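PDB 4RNL: possible galactose mutarotase from Streptomyces platensis subsp. rosaceus, which probably interconverts the alpha and beta anomers of aldose sugars such as galactose. Local coordinates for residues V48-R53 / Y338-R343; Q59-F64 / T183-G188; A196-R201 / L261-S266; L281-H286 / A303-E308. All blocks are in the same frame, centred on the assembly; numbering follows the deposited sequence.

In the fold
Contacts 2 and 4 are buried, whereas contacts 1 and 3 run from buried apolar groups out to the surface, contact 1 ending at the C-terminus. Contacts 2 and 4 share a sheet through the neighbouring strands 180-185 and 305-310. Contacts 1 and 3 both reach the sheet holding strands 332-342 and 256-262. The chemistry follows the place. Contact 1 packs two sheets without direct backbone bonds and ends in a hydrogen bond from Arg53 to the terminal carboxylate; contacts 3 and 4 are true antiparallel strand pairs; contact 2 is a single bridge between a loop and a strand end. Leu60 and His198 tie contact 2 to contacts 1 and 3, while Asn186 bonds to Ala303 of contact 4.

Contact 1: V48-R53 / Y338-R343; sequences VEAPDR and YAFSVR
Phe340 meets Val48 and Ala50 obliquely. The nearest pair is Val48 CG1 and Phe340 CZ at 3.9 Å; that methyl reaches the ring because it stands anti to the valine backbone N (chi1 173°). Ala50 CB comes within 4.3 Å of Phe340 CD2. The strand axes come no closer than 7.5 Å and diverge by 31°, and no backbone hydrogen bond links them. A water bridges the gap instead, donating to Pro51 O at 2.8 Å and to Ser341 O at 2.9 Å. Next to it Val342 CG1 presses on backbone, 3.4 Å from Pro51 O.

At the exposed end, Arg53 bends its chain at CG-CD and turns the guanidinium edge toward the terminal carboxylate. Its NE donates to Arg343 O over 3.1 Å, in the carbonyl plane but with a bent N-H angle of 146°. A weak second bond runs from Arg53 NH1 to Arg343 O at 3.4 Å, while NH1 also donates to Pro264 O.

The spacing fits two packed sheets of a beta-sandwich: strand 45-51 lies between strands 35-39 and 57-59, strand 332-342 between 162-171 and 268-274, with Leu34, Leu60 and Leu185 also packing on Phe340.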
loop_
_atom_site.group_PDB
_atom_site.type_symbol
_atom_site.label_atom_id
_atom_site.label_comp_id
_atom_site.label_asym_id
_atom_site.label_seq_id
_atom_site.Cartn_x
_atom_site.Cartn_y
_atom_site.Cartn_z
ATOM N N VAL A 48 -9.773 2.773 8.750
ATOM C CA VAL A 48 -8.826 3.404 9.658
ATOM C C VAL A 48 -9.550 4.601 10.272
ATOM O O VAL A 48 -10.015 5.487 9.549
ATOM C CB VAL A 48 -7.570 3.908 8.907
ATOM C CG1 VAL A 48 -6.687 4.712 9.838
ATOM C CG2 VAL A 48 -6.782 2.738 8.313
ATOM N N GLU A 49 -9.679 4.613 11.593
ATOM C CA GLU A 49 -10.370 5.700 12.283
ATOM C C GLU A 49 -9.435 6.375 13.276
ATOM O O GLU A 49 -8.752 5.698 14.041
ATOM C CB GLU A 49 -11.606 5.165 13.008
ATOM C CG GLU A 49 -12.699 4.697 12.048
ATOM C CD GLU A 49 -13.717 3.796 12.713
ATOM O OE1 GLU A 49 -14.796 4.296 13.084
ATOM O OE2 GLU A 49 -13.439 2.586 12.865
ATOM N N ALA A 50 -9.434 7.706 13.269
ATOM C CA ALA A 50 -8.501 8.502 14.060
ATOM C C ALA A 50 -9.176 9.810 14.458
ATOM O O ALA A 50 -10.029 10.320 13.721
ATOM C CB ALA A 50 -7.239 8.797 13.237
ATOM N N PRO A 51 -8.785 10.376 15.610
ATOM C CA PRO A 51 -9.427 11.618 16.065
ATOM C C PRO A 51 -8.953 12.865 15.321
ATOM O O PRO A 51 -7.790 12.927 14.892
ATOM C CB PRO A 51 -9.020 11.699 17.542
ATOM C CG PRO A 51 -7.707 10.989 17.605
ATOM C CD PRO A 51 -7.793 9.871 16.579
ATOM N N ASP A 52 -9.849 13.843 15.169
ATOM C CA ASP A 52 -9.473 15.156 14.647
ATOM C C ASP A 52 -8.969 16.021 15.804
ATOM O O ASP A 52 -8.866 15.537 16.938
ATOM C CB ASP A 52 -10.643 15.824 13.889
ATOM C CG ASP A 52 -11.846 16.161 14.785
ATOM O OD1 ASP A 52 -11.731 16.159 16.030
ATOM O OD2 ASP A 52 -12.927 16.465 14.225
ATOM N N ARG A 53 -8.680 17.294 15.541
ATOM C CA ARG A 53 -8.132 18.162 16.587
ATOM C C ARG A 53 -9.099 18.410 17.751
ATOM O O ARG A 53 -8.674 18.819 18.829
ATOM C CB ARG A 53 -7.627 19.495 16.013
ATOM C CG ARG A 53 -8.704 20.372 15.400
ATOM C CD ARG A 53 -8.206 21.807 15.193
ATOM N NE ARG A 53 -7.109 21.903 14.223
ATOM C CZ ARG A 53 -7.283 22.064 12.913
ATOM N NH1 ARG A 53 -6.235 22.151 12.098
ATOM N NH2 ARG A 53 -8.508 22.139 12.414
ATOM N N TYR A 338 2.333 3.883 10.032
ATOM C CA TYR A 338 1.450 5.014 9.813
ATOM C C TYR A 338 1.154 5.614 11.179
ATOM O O TYR A 338 0.384 5.039 11.942
ATOM C CB TYR A 338 0.132 4.542 9.200
ATOM C CG TYR A 338 0.241 3.914 7.824
ATOM C CD1 TYR A 338 0.738 2.625 7.657
ATOM C CD2 TYR A 338 -0.199 4.602 6.700
ATOM C CE1 TYR A 338 0.819 2.047 6.397
ATOM C CE2 TYR A 338 -0.132 4.033 5.442
ATOM C CZ TYR A 338 0.379 2.758 5.298
ATOM O OH TYR A 338 0.449 2.204 4.041
ATOM N N ALA A 339 1.759 6.757 11.490
ATOM C CA ALA A 339 1.579 7.379 12.803
ATOM C C ALA A 339 0.663 8.594 12.698
ATOM O O ALA A 339 1.006 9.587 12.051
ATOM C CB ALA A 339 2.933 7.775 13.404
ATOM N N PHE A 340 -0.502 8.509 13.336
ATOM C CA PHE A 340 -1.490 9.582 13.268
ATOM C C PHE A 340 -1.394 10.489 14.481
ATOM O O PHE A 340 -1.097 10.038 15.589
ATOM C CB PHE A 340 -2.913 9.010 13.141
ATOM C CG PHE A 340 -3.154 8.274 11.846
ATOM C CD1 PHE A 340 -2.795 6.939 11.713
ATOM C CD2 PHE A 340 -3.716 8.929 10.753
ATOM C CE1 PHE A 340 -3.001 6.263 10.508
ATOM C CE2 PHE A 340 -3.925 8.267 9.558
ATOM C CZ PHE A 340 -3.559 6.931 9.429
ATOM N N SER A 341 -1.652 11.773 14.267
ATOM C CA SER A 341 -1.650 12.760 15.342
ATOM C C SER A 341 -2.504 13.920 14.875
ATOM O O SER A 341 -3.192 13.811 13.857
ATOM C CB SER A 341 -0.230 13.241 15.633
ATOM O OG SER A 341 0.340 13.842 14.481
ATOM N N VAL A 342 -2.450 15.036 15.592
ATOM C CA VAL A 342 -3.178 16.234 15.167
ATOM C C VAL A 342 -2.298 17.457 15.306
ATOM O O VAL A 342 -1.317 17.435 16.051
ATOM C CB VAL A 342 -4.482 16.459 15.966
ATOM C CG1 VAL A 342 -5.457 15.314 15.739
ATOM C CG2 VAL A 342 -4.183 16.628 17.446
ATOM N N ARG A 343 -2.645 18.515 14.572
ATOM C CA ARG A 343 -2.014 19.826 14.719
ATOM C C ARG A 343 -3.085 20.887 14.921
ATOM O O ARG A 343 -4.234 20.726 14.488
ATOM C CB ARG A 343 -1.225 20.206 13.469
ATOM C CG ARG A 343 -0.223 19.198 12.976
ATOM C CD ARG A 343 0.590 19.817 11.842
ATOM N NE ARG A 343 1.281 18.810 11.045
ATOM C CZ ARG A 343 1.720 19.016 9.806
ATOM N NH1 ARG A 343 1.535 20.192 9.229
ATOM N NH2 ARG A 343 2.331 18.042 9.141
ATOM O OXT ARG A 343 -2.819 21.941 15.497
HETATM O O HOH W 1 -5.362 11.876 14.070
#

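Contact 2: Q59-F64 / T183-G188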
loop_
_atom_site.group_PDB
_atom_site.type_symbol
_atom_site.label_atom_id
_atom_site.label_comp_id
_atom_site.label_asym_id
_atom_site.label_seq_id
_atom_site.Cartn_x
_atom_site.Cartn_y
_atom_site.Cartn_z
ATOM N N GLN A 59 -13.618 8.127 10.004
ATOM C CA GLN A 59 -13.070 7.052 9.157
ATOM C C GLN A 59 -12.357 7.682 7.975
ATOM O O GLN A 59 -12.934 8.529 7.284
ATOM C CB GLN A 59 -14.202 6.142 8.668
ATOM C CG GLN A 59 -13.752 4.716 8.312
ATOM C CD GLN A 59 -12.873 4.676 7.072
ATOM O OE1 GLN A 59 -11.769 4.122 7.096
ATOM N NE2 GLN A 59 -13.358 5.270 5.979
ATOM N N LEU A 60 -11.110 7.271 7.739
ATOM C CA LEU A 60 -10.235 7.974 6.804
ATOM C C LEU A 60 -9.875 7.190 5.543
ATOM O O LEU A 60 -9.449 7.778 4.551
ATOM C CB LEU A 60 -8.926 8.372 7.508
ATOM C CG LEU A 60 -9.050 8.993 8.910
ATOM C CD1 LEU A 60 -7.664 9.337 9.453
ATOM C CD2 LEU A 60 -9.925 10.240 8.875
ATOM N N ALA A 61 -10.006 5.869 5.571
ATOM C CA ALA A 61 -9.524 5.079 4.424
ATOM C C ALA A 61 -10.584 4.925 3.330
ATOM O O ALA A 61 -11.760 4.745 3.633
ATOM C CB ALA A 61 -9.036 3.708 4.894
ATOM N N LEU A 62 -10.180 5.001 2.059
ATOM C CA LEU A 62 -11.113 4.680 0.982
ATOM C C LEU A 62 -11.384 3.186 1.040
ATOM O O LEU A 62 -10.462 2.379 1.164
ATOM C CB LEU A 62 -10.549 5.054 -0.398
ATOM C CG LEU A 62 -10.213 6.526 -0.653
ATOM C CD1 LEU A 62 -9.993 6.767 -2.143
ATOM C CD2 LEU A 62 -11.293 7.458 -0.105
ATOM N N GLY A 63 -12.650 2.805 0.971
ATOM C CA GLY A 63 -12.985 1.397 1.063
ATOM C C GLY A 63 -14.471 1.168 0.893
ATOM O O GLY A 63 -15.207 2.063 0.474
ATOM N N PHE A 64 -14.917 -0.031 1.244
ATOM C CA PHE A 64 -16.325 -0.384 1.121
ATOM C C PHE A 64 -16.819 -0.961 2.431
ATOM O O PHE A 64 -16.033 -1.516 3.210
ATOM C CB PHE A 64 -16.518 -1.438 0.033
ATOM C CG PHE A 64 -16.023 -1.018 -1.324
ATOM C CD1 PHE A 64 -16.659 -0.001 -2.025
ATOM C CD2 PHE A 64 -14.943 -1.672 -1.912
ATOM C CE1 PHE A 64 -16.215 0.373 -3.285
ATOM C CE2 PHE A 64 -14.489 -1.303 -3.172
ATOM C CZ PHE A 64 -15.130 -0.281 -3.861
ATOM N N THR A 183 -3.307 1.301 0.819
ATOM C CA THR A 183 -4.292 2.152 1.496
ATOM C C THR A 183 -4.324 3.552 0.851
ATOM O O THR A 183 -3.274 4.135 0.568
ATOM C CB THR A 183 -3.966 2.259 3.011
ATOM O OG1 THR A 183 -4.348 1.039 3.678
ATOM C CG2 THR A 183 -4.707 3.419 3.659
ATOM N N TYR A 184 -5.521 4.069 0.577
ATOM C CA TYR A 184 -5.682 5.479 0.227
ATOM C C TYR A 184 -6.307 6.167 1.434
ATOM O O TYR A 184 -7.262 5.639 2.043
ATOM C CB TYR A 184 -6.691 5.700 -0.903
ATOM C CG TYR A 184 -6.509 5.015 -2.242
ATOM C CD1 TYR A 184 -6.599 3.631 -2.364
ATOM C CD2 TYR A 184 -6.352 5.768 -3.402
ATOM C CE1 TYR A 184 -6.490 3.015 -3.603
ATOM C CE2 TYR A 184 -6.247 5.166 -4.639
ATOM C CZ TYR A 184 -6.322 3.792 -4.732
ATOM O OH TYR A 184 -6.229 3.190 -5.967
ATOM N N LEU A 185 -5.825 7.365 1.748
ATOM C CA LEU A 185 -6.330 8.102 2.896
ATOM C C LEU A 185 -6.892 9.464 2.504
ATOM O O LEU A 185 -6.372 10.151 1.622
ATOM C CB LEU A 185 -5.223 8.286 3.944
ATOM C CG LEU A 185 -4.747 7.006 4.630
ATOM C CD1 LEU A 185 -3.460 7.268 5.384
ATOM C CD2 LEU A 185 -5.840 6.467 5.556
ATOM N N ASN A 186 -7.988 9.836 3.152
ATOM C CA ASN A 186 -8.434 11.224 3.173
ATOM C C ASN A 186 -8.515 11.605 4.648
ATOM O O ASN A 186 -9.392 11.120 5.371
ATOM C CB ASN A 186 -9.803 11.377 2.487
ATOM C CG ASN A 186 -10.231 12.834 2.338
ATOM O OD1 ASN A 186 -10.047 13.644 3.253
ATOM N ND2 ASN A 186 -10.816 13.171 1.193
ATOM N N LEU A 187 -7.594 12.454 5.098
ATOM C CA LEU A 187 -7.475 12.772 6.526
ATOM C C LEU A 187 -8.651 13.606 7.034
ATOM O O LEU A 187 -8.823 13.782 8.241
ATOM C CB LEU A 187 -6.137 13.473 6.822
ATOM C CG LEU A 187 -4.892 12.656 6.468
ATOM C CD1 LEU A 187 -3.601 13.393 6.816
ATOM C CD2 LEU A 187 -4.945 11.295 7.183
ATOM N N GLY A 188 -9.473 14.105 6.110
ATOM C CA GLY A 188 -10.688 14.827 6.469
ATOM C C GLY A 188 -11.895 13.904 6.510
ATOM O O GLY A 188 -13.013 14.331 6.821
HETATM O O HOH W 2 -7.639 2.307 1.181
#
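Leu60 and Ala61 run antiparallel to Leu185 and Asn186, joined by a single beta bridge between Ala61 and Leu185. Two backbone bonds define it. Asn186 N donates to Leu60 O at 2.9 Å, nearly straight (177°), and Leu62 N donates to Tyr184 O at 3.0 Å. The CA-H groups of Leu185 and Ala61 turn to these same two oxygens, so each acceptor is approached twice.

The tight packing lies around the leucines. Leu62 sets its branch point against the tyrosine stem, with Leu62 CG 3.6 Å from Tyr184 CB, while its CD1 leans obliquely on the ring. Leu60 crosses Leu187 at an angle, its CD1 4.0 Å from Leu187 CD2. Leu185, with CG beside its backbone N (chi1 -67°), brings CD2 within 4.1 Å of Leu60 CB.

Looser is the backbone side of the Leu62-Tyr184 pair beyond the bridge, where a water spans the segments in place of a direct bond. It donates to Leu62 O at 2.8 Å and accepts from Tyr184 N at 2.8 Å, lying in the plane of the tyrosine ring at its edge. Each segment is also braced internally: Gln59 bonds both backbone N and O of Ala61, and Asn186 OD1 accepts from Gly188 N at 3.0 Å, an Asx turn, while Asn186 ND2 donates to Ala303 O.

The loop leaving strand 57-59 is thus laid along the end of strand 180-185, whose other side is hydrogen-bonded to strand 305-310. Leu187 packs on Phe340 of strand 332-342, and Leu185 on Leu270 of strand 268-274.

Contact 3: A196-R201 / L261-S266; sequences AGHELR and LYDPRS
An antiparallel strand pair running into an Asx turn forms this contact. Glu199 and Tyr262 are a hydrogen-bonded pair: Glu199 N donates to Tyr262 O at 2.8 Å, and Tyr262 N returns a more bent bond (137°) to Glu199 O at 2.8 Å. Their side chains share a sheet face and lie side by side, Glu199 OE1 sitting in the ring plane at the edge, 3.6 Å from Tyr262 CD2. The guanidinium of Arg343 makes a cation-pi contact with this ring.

On the other face Leu261 and Leu200 form a non-hydrogen-bonded pair, and Leu261 CD1 also reaches His198 CB at 3.6 Å. Asp263 CB lies over one face of the imidazole, 4.1 Å from the His198 ring centroid and 20° off its normal, a CH-pi contact. Asp263 points its carboxylate into the following turn, with CG anti to the backbone N (chi1 171°). There OD1 accepts from Arg265 N, and Asp263 OD2 takes Ser266 N at 3.1 Å, both from above the carboxylate plane.

His198 NE2 is bonded to Leu187 N, which ties the ring to the loop after strand 180-185. Strand 199-202 runs between strands 256-262 and 235-236, near one border of its sheet, and Leu305 of strand 305-310 touches both His198 and Leu261.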
loop_
_atom_site.group_PDB
_atom_site.type_symbol
_atom_site.label_atom_id
_atom_site.label_comp_id
_atom_site.label_asym_id
_atom_site.label_seq_id
_atom_site.Cartn_x
_atom_site.Cartn_y
_atom_site.Cartn_z
ATOM N N ALA A 196 -7.096 16.756 -2.438
ATOM C CA ALA A 196 -6.018 17.486 -3.127
ATOM C C ALA A 196 -5.551 18.708 -2.334
ATOM O O ALA A 196 -4.477 19.255 -2.605
ATOM C CB ALA A 196 -6.431 17.883 -4.542
ATOM N N GLY A 197 -6.365 19.127 -1.361
ATOM C CA GLY A 197 -6.004 20.211 -0.465
ATOM C C GLY A 197 -5.076 19.796 0.670
ATOM O O GLY A 197 -4.546 20.660 1.383
ATOM N N HIS A 198 -4.869 18.491 0.850
ATOM C CA HIS A 198 -3.926 18.018 1.876
ATOM C C HIS A 198 -2.519 18.523 1.585
ATOM O O HIS A 198 -2.097 18.592 0.429
ATOM C CB HIS A 198 -3.845 16.491 1.931
ATOM C CG HIS A 198 -5.069 15.822 2.477
ATOM N ND1 HIS A 198 -6.301 16.438 2.527
ATOM C CD2 HIS A 198 -5.244 14.582 2.986
ATOM C CE1 HIS A 198 -7.185 15.603 3.046
ATOM N NE2 HIS A 198 -6.570 14.466 3.326
ATOM N N GLU A 199 -1.777 18.834 2.642
ATOM C CA GLU A 199 -0.390 19.253 2.495
ATOM C C GLU A 199 0.509 18.038 2.657
ATOM O O GLU A 199 0.359 17.263 3.608
ATOM C CB GLU A 199 -0.048 20.324 3.530
ATOM C CG GLU A 199 -0.851 21.607 3.322
ATOM C CD GLU A 199 -0.579 22.659 4.376
ATOM O OE1 GLU A 199 -0.047 22.307 5.455
ATOM O OE2 GLU A 199 -0.905 23.845 4.119
ATOM N N LEU A 200 1.426 17.863 1.710
ATOM C CA LEU A 200 2.333 16.722 1.722
ATOM C C LEU A 200 3.763 17.219 1.734
ATOM O O LEU A 200 4.107 18.130 0.981
ATOM C CB LEU A 200 2.117 15.857 0.472
ATOM C CG LEU A 200 3.057 14.656 0.308
ATOM C CD1 LEU A 200 2.883 13.690 1.469
ATOM C CD2 LEU A 200 2.815 13.952 -1.013
ATOM N N ARG A 201 4.583 16.636 2.603
ATOM C CA ARG A 201 6.031 16.798 2.534
ATOM C C ARG A 201 6.658 15.425 2.322
ATOM O O ARG A 201 6.282 14.468 2.995
ATOM C CB ARG A 201 6.575 17.430 3.825
ATOM C CG ARG A 201 8.093 17.648 3.777
ATOM C CD ARG A 201 8.656 18.263 5.062
ATOM N NE ARG A 201 8.655 17.305 6.167
ATOM C CZ ARG A 201 9.535 16.314 6.310
ATOM N NH1 ARG A 201 10.502 16.134 5.418
ATOM N NH2 ARG A 201 9.445 15.491 7.347
ATOM N N LEU A 261 1.733 13.973 5.867
ATOM C CA LEU A 261 0.521 14.408 5.192
ATOM C C LEU A 261 -0.360 15.090 6.237
ATOM O O LEU A 261 -0.421 14.649 7.400
ATOM C CB LEU A 261 -0.193 13.181 4.620
ATOM C CG LEU A 261 -1.468 13.353 3.795
ATOM C CD1 LEU A 261 -1.217 14.062 2.465
ATOM C CD2 LEU A 261 -2.069 11.968 3.554
ATOM N N TYR A 262 -1.022 16.171 5.842
ATOM C CA TYR A 262 -1.789 16.961 6.798
ATOM C C TYR A 262 -3.036 17.562 6.172
ATOM O O TYR A 262 -2.985 18.108 5.066
ATOM C CB TYR A 262 -0.902 18.074 7.378
ATOM C CG TYR A 262 -1.632 19.048 8.283
ATOM C CD1 TYR A 262 -2.206 18.621 9.474
ATOM C CD2 TYR A 262 -1.721 20.395 7.958
ATOM C CE1 TYR A 262 -2.874 19.510 10.310
ATOM C CE2 TYR A 262 -2.386 21.295 8.791
ATOM C CZ TYR A 262 -2.961 20.841 9.967
ATOM O OH TYR A 262 -3.629 21.730 10.803
ATOM N N ASP A 263 -4.162 17.462 6.881
ATOM C CA ASP A 263 -5.388 18.157 6.471
ATOM C C ASP A 263 -5.665 19.351 7.376
ATOM O O ASP A 263 -6.047 19.171 8.535
ATOM C CB ASP A 263 -6.601 17.215 6.531
ATOM C CG ASP A 263 -7.918 17.949 6.318
ATOM O OD1 ASP A 263 -7.945 18.890 5.489
ATOM O OD2 ASP A 263 -8.930 17.605 6.987
ATOM N N PRO A 264 -5.494 20.573 6.852
ATOM C CA PRO A 264 -5.726 21.764 7.681
ATOM C C PRO A 264 -7.133 21.853 8.264
ATOM O O PRO A 264 -7.315 22.474 9.314
ATOM C CB PRO A 264 -5.510 22.916 6.695
ATOM C CG PRO A 264 -4.519 22.360 5.699
ATOM C CD PRO A 264 -4.897 20.913 5.544
ATOM N N ARG A 265 -8.122 21.272 7.590
ATOM C CA ARG A 265 -9.503 21.454 8.020
ATOM C C ARG A 265 -9.798 20.724 9.328
ATOM O O ARG A 265 -10.353 21.307 10.262
ATOM C CB ARG A 265 -10.489 20.964 6.956
ATOM C CG ARG A 265 -10.528 21.765 5.667
ATOM C CD ARG A 265 -11.870 21.535 4.994
ATOM N NE ARG A 265 -11.988 22.159 3.680
ATOM C CZ ARG A 265 -11.848 21.503 2.533
ATOM N NH1 ARG A 265 -11.563 20.206 2.545
ATOM N NH2 ARG A 265 -11.986 22.141 1.377
ATOM N N SER A 266 -9.448 19.444 9.370
ATOM C CA SER A 266 -9.740 18.581 10.513
ATOM C C SER A 266 -8.592 18.616 11.501
ATOM O O SER A 266 -8.762 18.316 12.694
ATOM C CB SER A 266 -9.925 17.140 10.051
ATOM O OG SER A 266 -8.690 16.591 9.605
HETATM O O HOH W 3 -7.473 19.179 3.005
#

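Contact 4: L281-H286 / A303-E308; sequences LYTADH and AGLALE
Leu281 lies alongside Leu307 with both side chains pointing the same way, and Leu281 CD1 approaches Leu307 CD2 to 3.5 Å, tighter than usual for two methyls. Leu281 reaches across because its CG is anti to the backbone N (chi1 171°). The backbones beside them are locked by the Tyr282-Ala306 hydrogen-bonded pair: Tyr282 N donates to Ala306 O at 3.0 Å, and Ala306 N donates to Tyr282 O at 2.9 Å, almost straight at 172°.

Past this pair the chain leaves the strand. The Thr283 and Leu305 side chains cross at an angle, with Thr283 CG2 3.8 Å from Leu305 CD2, while Thr283 OG1 donates to the syn side of Asp285 OD2 at 2.6 Å and accepts from Tyr241 N. Ala284 takes a left-handed backbone conformation (phi 59°), and the chain folds back so that Ala284 N stands 3.4 Å above the plane of the Tyr282 ring, over its centre. The phenol is held at its other end too, Tyr282 OH and His286 ND1 sharing a hydrogen bond of 2.7 Å. Ala284 CB faces Gly304 O, a buried carbonyl without a polar partner in the model.

Glu308 shares the tyrosine side of the sheet, its OE2 4.0 Å from Tyr282 CB. The same oxygen hydrogen-bonds a glycerol, probably from the crystallisation liquor, and Thr180 and His182 touch the glutamate. This is an antiparallel pair in the middle of a sandwich sheet, and the glycerol at its glutamate may mark a pocket, which would be consistent with the sugar site of aldose 1-epimerases.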
loop_
_atom_site.group_PDB
_atom_site.type_symbol
_atom_site.label_atom_id
_atom_site.label_comp_id
_atom_site.label_asym_id
_atom_site.label_seq_id
_atom_site.Cartn_x
_atom_site.Cartn_y
_atom_site.Cartn_z
ATOM N N LEU A 281 3.184 7.845 -5.172
ATOM C CA LEU A 281 2.119 8.769 -4.806
ATOM C C LEU A 281 1.055 8.624 -5.882
ATOM O O LEU A 281 1.337 8.829 -7.051
ATOM C CB LEU A 281 2.657 10.205 -4.785
ATOM C CG LEU A 281 1.622 11.321 -4.625
ATOM C CD1 LEU A 281 0.828 11.120 -3.356
ATOM C CD2 LEU A 281 2.307 12.685 -4.616
ATOM N N TYR A 282 -0.155 8.234 -5.503
ATOM C CA TYR A 282 -1.219 8.080 -6.488
ATOM C C TYR A 282 -2.461 8.805 -6.012
ATOM O O TYR A 282 -2.947 8.564 -4.911
ATOM C CB TYR A 282 -1.520 6.598 -6.764
ATOM C CG TYR A 282 -2.658 6.422 -7.744
ATOM C CD1 TYR A 282 -2.644 7.072 -8.974
ATOM C CD2 TYR A 282 -3.751 5.619 -7.434
ATOM C CE1 TYR A 282 -3.699 6.932 -9.876
ATOM C CE2 TYR A 282 -4.806 5.464 -8.324
ATOM C CZ TYR A 282 -4.771 6.120 -9.541
ATOM O OH TYR A 282 -5.816 5.969 -10.418
ATOM N N THR A 283 -2.968 9.705 -6.843
ATOM C CA THR A 283 -4.078 10.560 -6.435
ATOM C C THR A 283 -5.455 10.077 -6.888
ATOM O O THR A 283 -6.384 10.871 -6.955
ATOM C CB THR A 283 -3.862 12.018 -6.897
ATOM O OG1 THR A 283 -3.556 12.031 -8.302
ATOM C CG2 THR A 283 -2.698 12.636 -6.138
ATOM N N ALA A 284 -5.585 8.788 -7.197
ATOM C CA ALA A 284 -6.904 8.167 -7.421
ATOM C C ALA A 284 -7.707 8.815 -8.536
ATOM O O ALA A 284 -8.921 9.036 -8.407
ATOM C CB ALA A 284 -7.733 8.157 -6.114
ATOM N N ASP A 285 -7.053 9.123 -9.645
ATOM C CA ASP A 285 -7.754 9.827 -10.703
ATOM C C ASP A 285 -8.710 8.949 -11.507
ATOM O O ASP A 285 -9.542 9.460 -12.251
ATOM C CB ASP A 285 -6.758 10.568 -11.590
ATOM C CG ASP A 285 -5.877 11.488 -10.782
ATOM O OD1 ASP A 285 -6.286 12.651 -10.555
ATOM O OD2 ASP A 285 -4.803 11.025 -10.335
ATOM N N HIS A 286 -8.620 7.636 -11.335
ATOM C CA HIS A 286 -9.517 6.730 -12.056
ATOM C C HIS A 286 -10.931 6.740 -11.470
ATOM O O HIS A 286 -11.887 6.339 -12.127
ATOM C CB HIS A 286 -8.963 5.311 -12.034
ATOM C CG HIS A 286 -9.097 4.636 -10.706
ATOM N ND1 HIS A 286 -8.202 4.837 -9.675
ATOM C CD2 HIS A 286 -10.018 3.759 -10.242
ATOM C CE1 HIS A 286 -8.572 4.116 -8.629
ATOM N NE2 HIS A 286 -9.668 3.448 -8.950
ATOM N N ALA A 303 -10.391 11.382 -4.269
ATOM C CA ALA A 303 -11.155 11.211 -3.023
ATOM C C ALA A 303 -10.229 10.831 -1.883
ATOM O O ALA A 303 -10.514 11.118 -0.722
ATOM C CB ALA A 303 -12.243 10.153 -3.199
ATOM N N GLY A 304 -9.113 10.191 -2.223
ATOM C CA GLY A 304 -8.092 9.820 -1.255
ATOM C C GLY A 304 -6.732 9.740 -1.926
ATOM O O GLY A 304 -6.646 9.784 -3.155
ATOM N N LEU A 305 -5.671 9.633 -1.127
ATOM C CA LEU A 305 -4.308 9.605 -1.654
ATOM C C LEU A 305 -3.650 8.328 -1.205
ATOM O O LEU A 305 -3.701 7.989 -0.021
ATOM C CB LEU A 305 -3.497 10.777 -1.097
ATOM C CG LEU A 305 -4.175 12.136 -1.214
ATOM C CD1 LEU A 305 -3.404 13.189 -0.433
ATOM C CD2 LEU A 305 -4.295 12.517 -2.681
ATOM N N ALA A 306 -3.032 7.612 -2.138
ATOM C CA ALA A 306 -2.276 6.422 -1.763
ATOM C C ALA A 306 -0.794 6.766 -1.706
ATOM O O ALA A 306 -0.239 7.320 -2.659
ATOM C CB ALA A 306 -2.524 5.276 -2.748
ATOM N N LEU A 307 -0.162 6.446 -0.578
ATOM C CA LEU A 307 1.282 6.592 -0.427
ATOM C C LEU A 307 1.833 5.197 -0.206
ATOM O O LEU A 307 1.805 4.687 0.908
ATOM C CB LEU A 307 1.607 7.476 0.778
ATOM C CG LEU A 307 1.047 8.899 0.730
ATOM C CD1 LEU A 307 1.205 9.599 2.077
ATOM C CD2 LEU A 307 1.755 9.680 -0.332
ATOM N N GLU A 308 2.303 4.568 -1.275
ATOM C CA GLU A 308 2.714 3.170 -1.216
ATOM C C GLU A 308 4.221 3.059 -1.152
ATOM O O GLU A 308 4.918 3.380 -2.122
ATOM C CB GLU A 308 2.213 2.417 -2.452
ATOM C CG GLU A 308 0.773 2.730 -2.810
ATOM C CD GLU A 308 0.488 2.493 -4.275
ATOM O OE1 GLU A 308 0.952 1.468 -4.801
ATOM O OE2 GLU A 308 -0.181 3.341 -4.902
#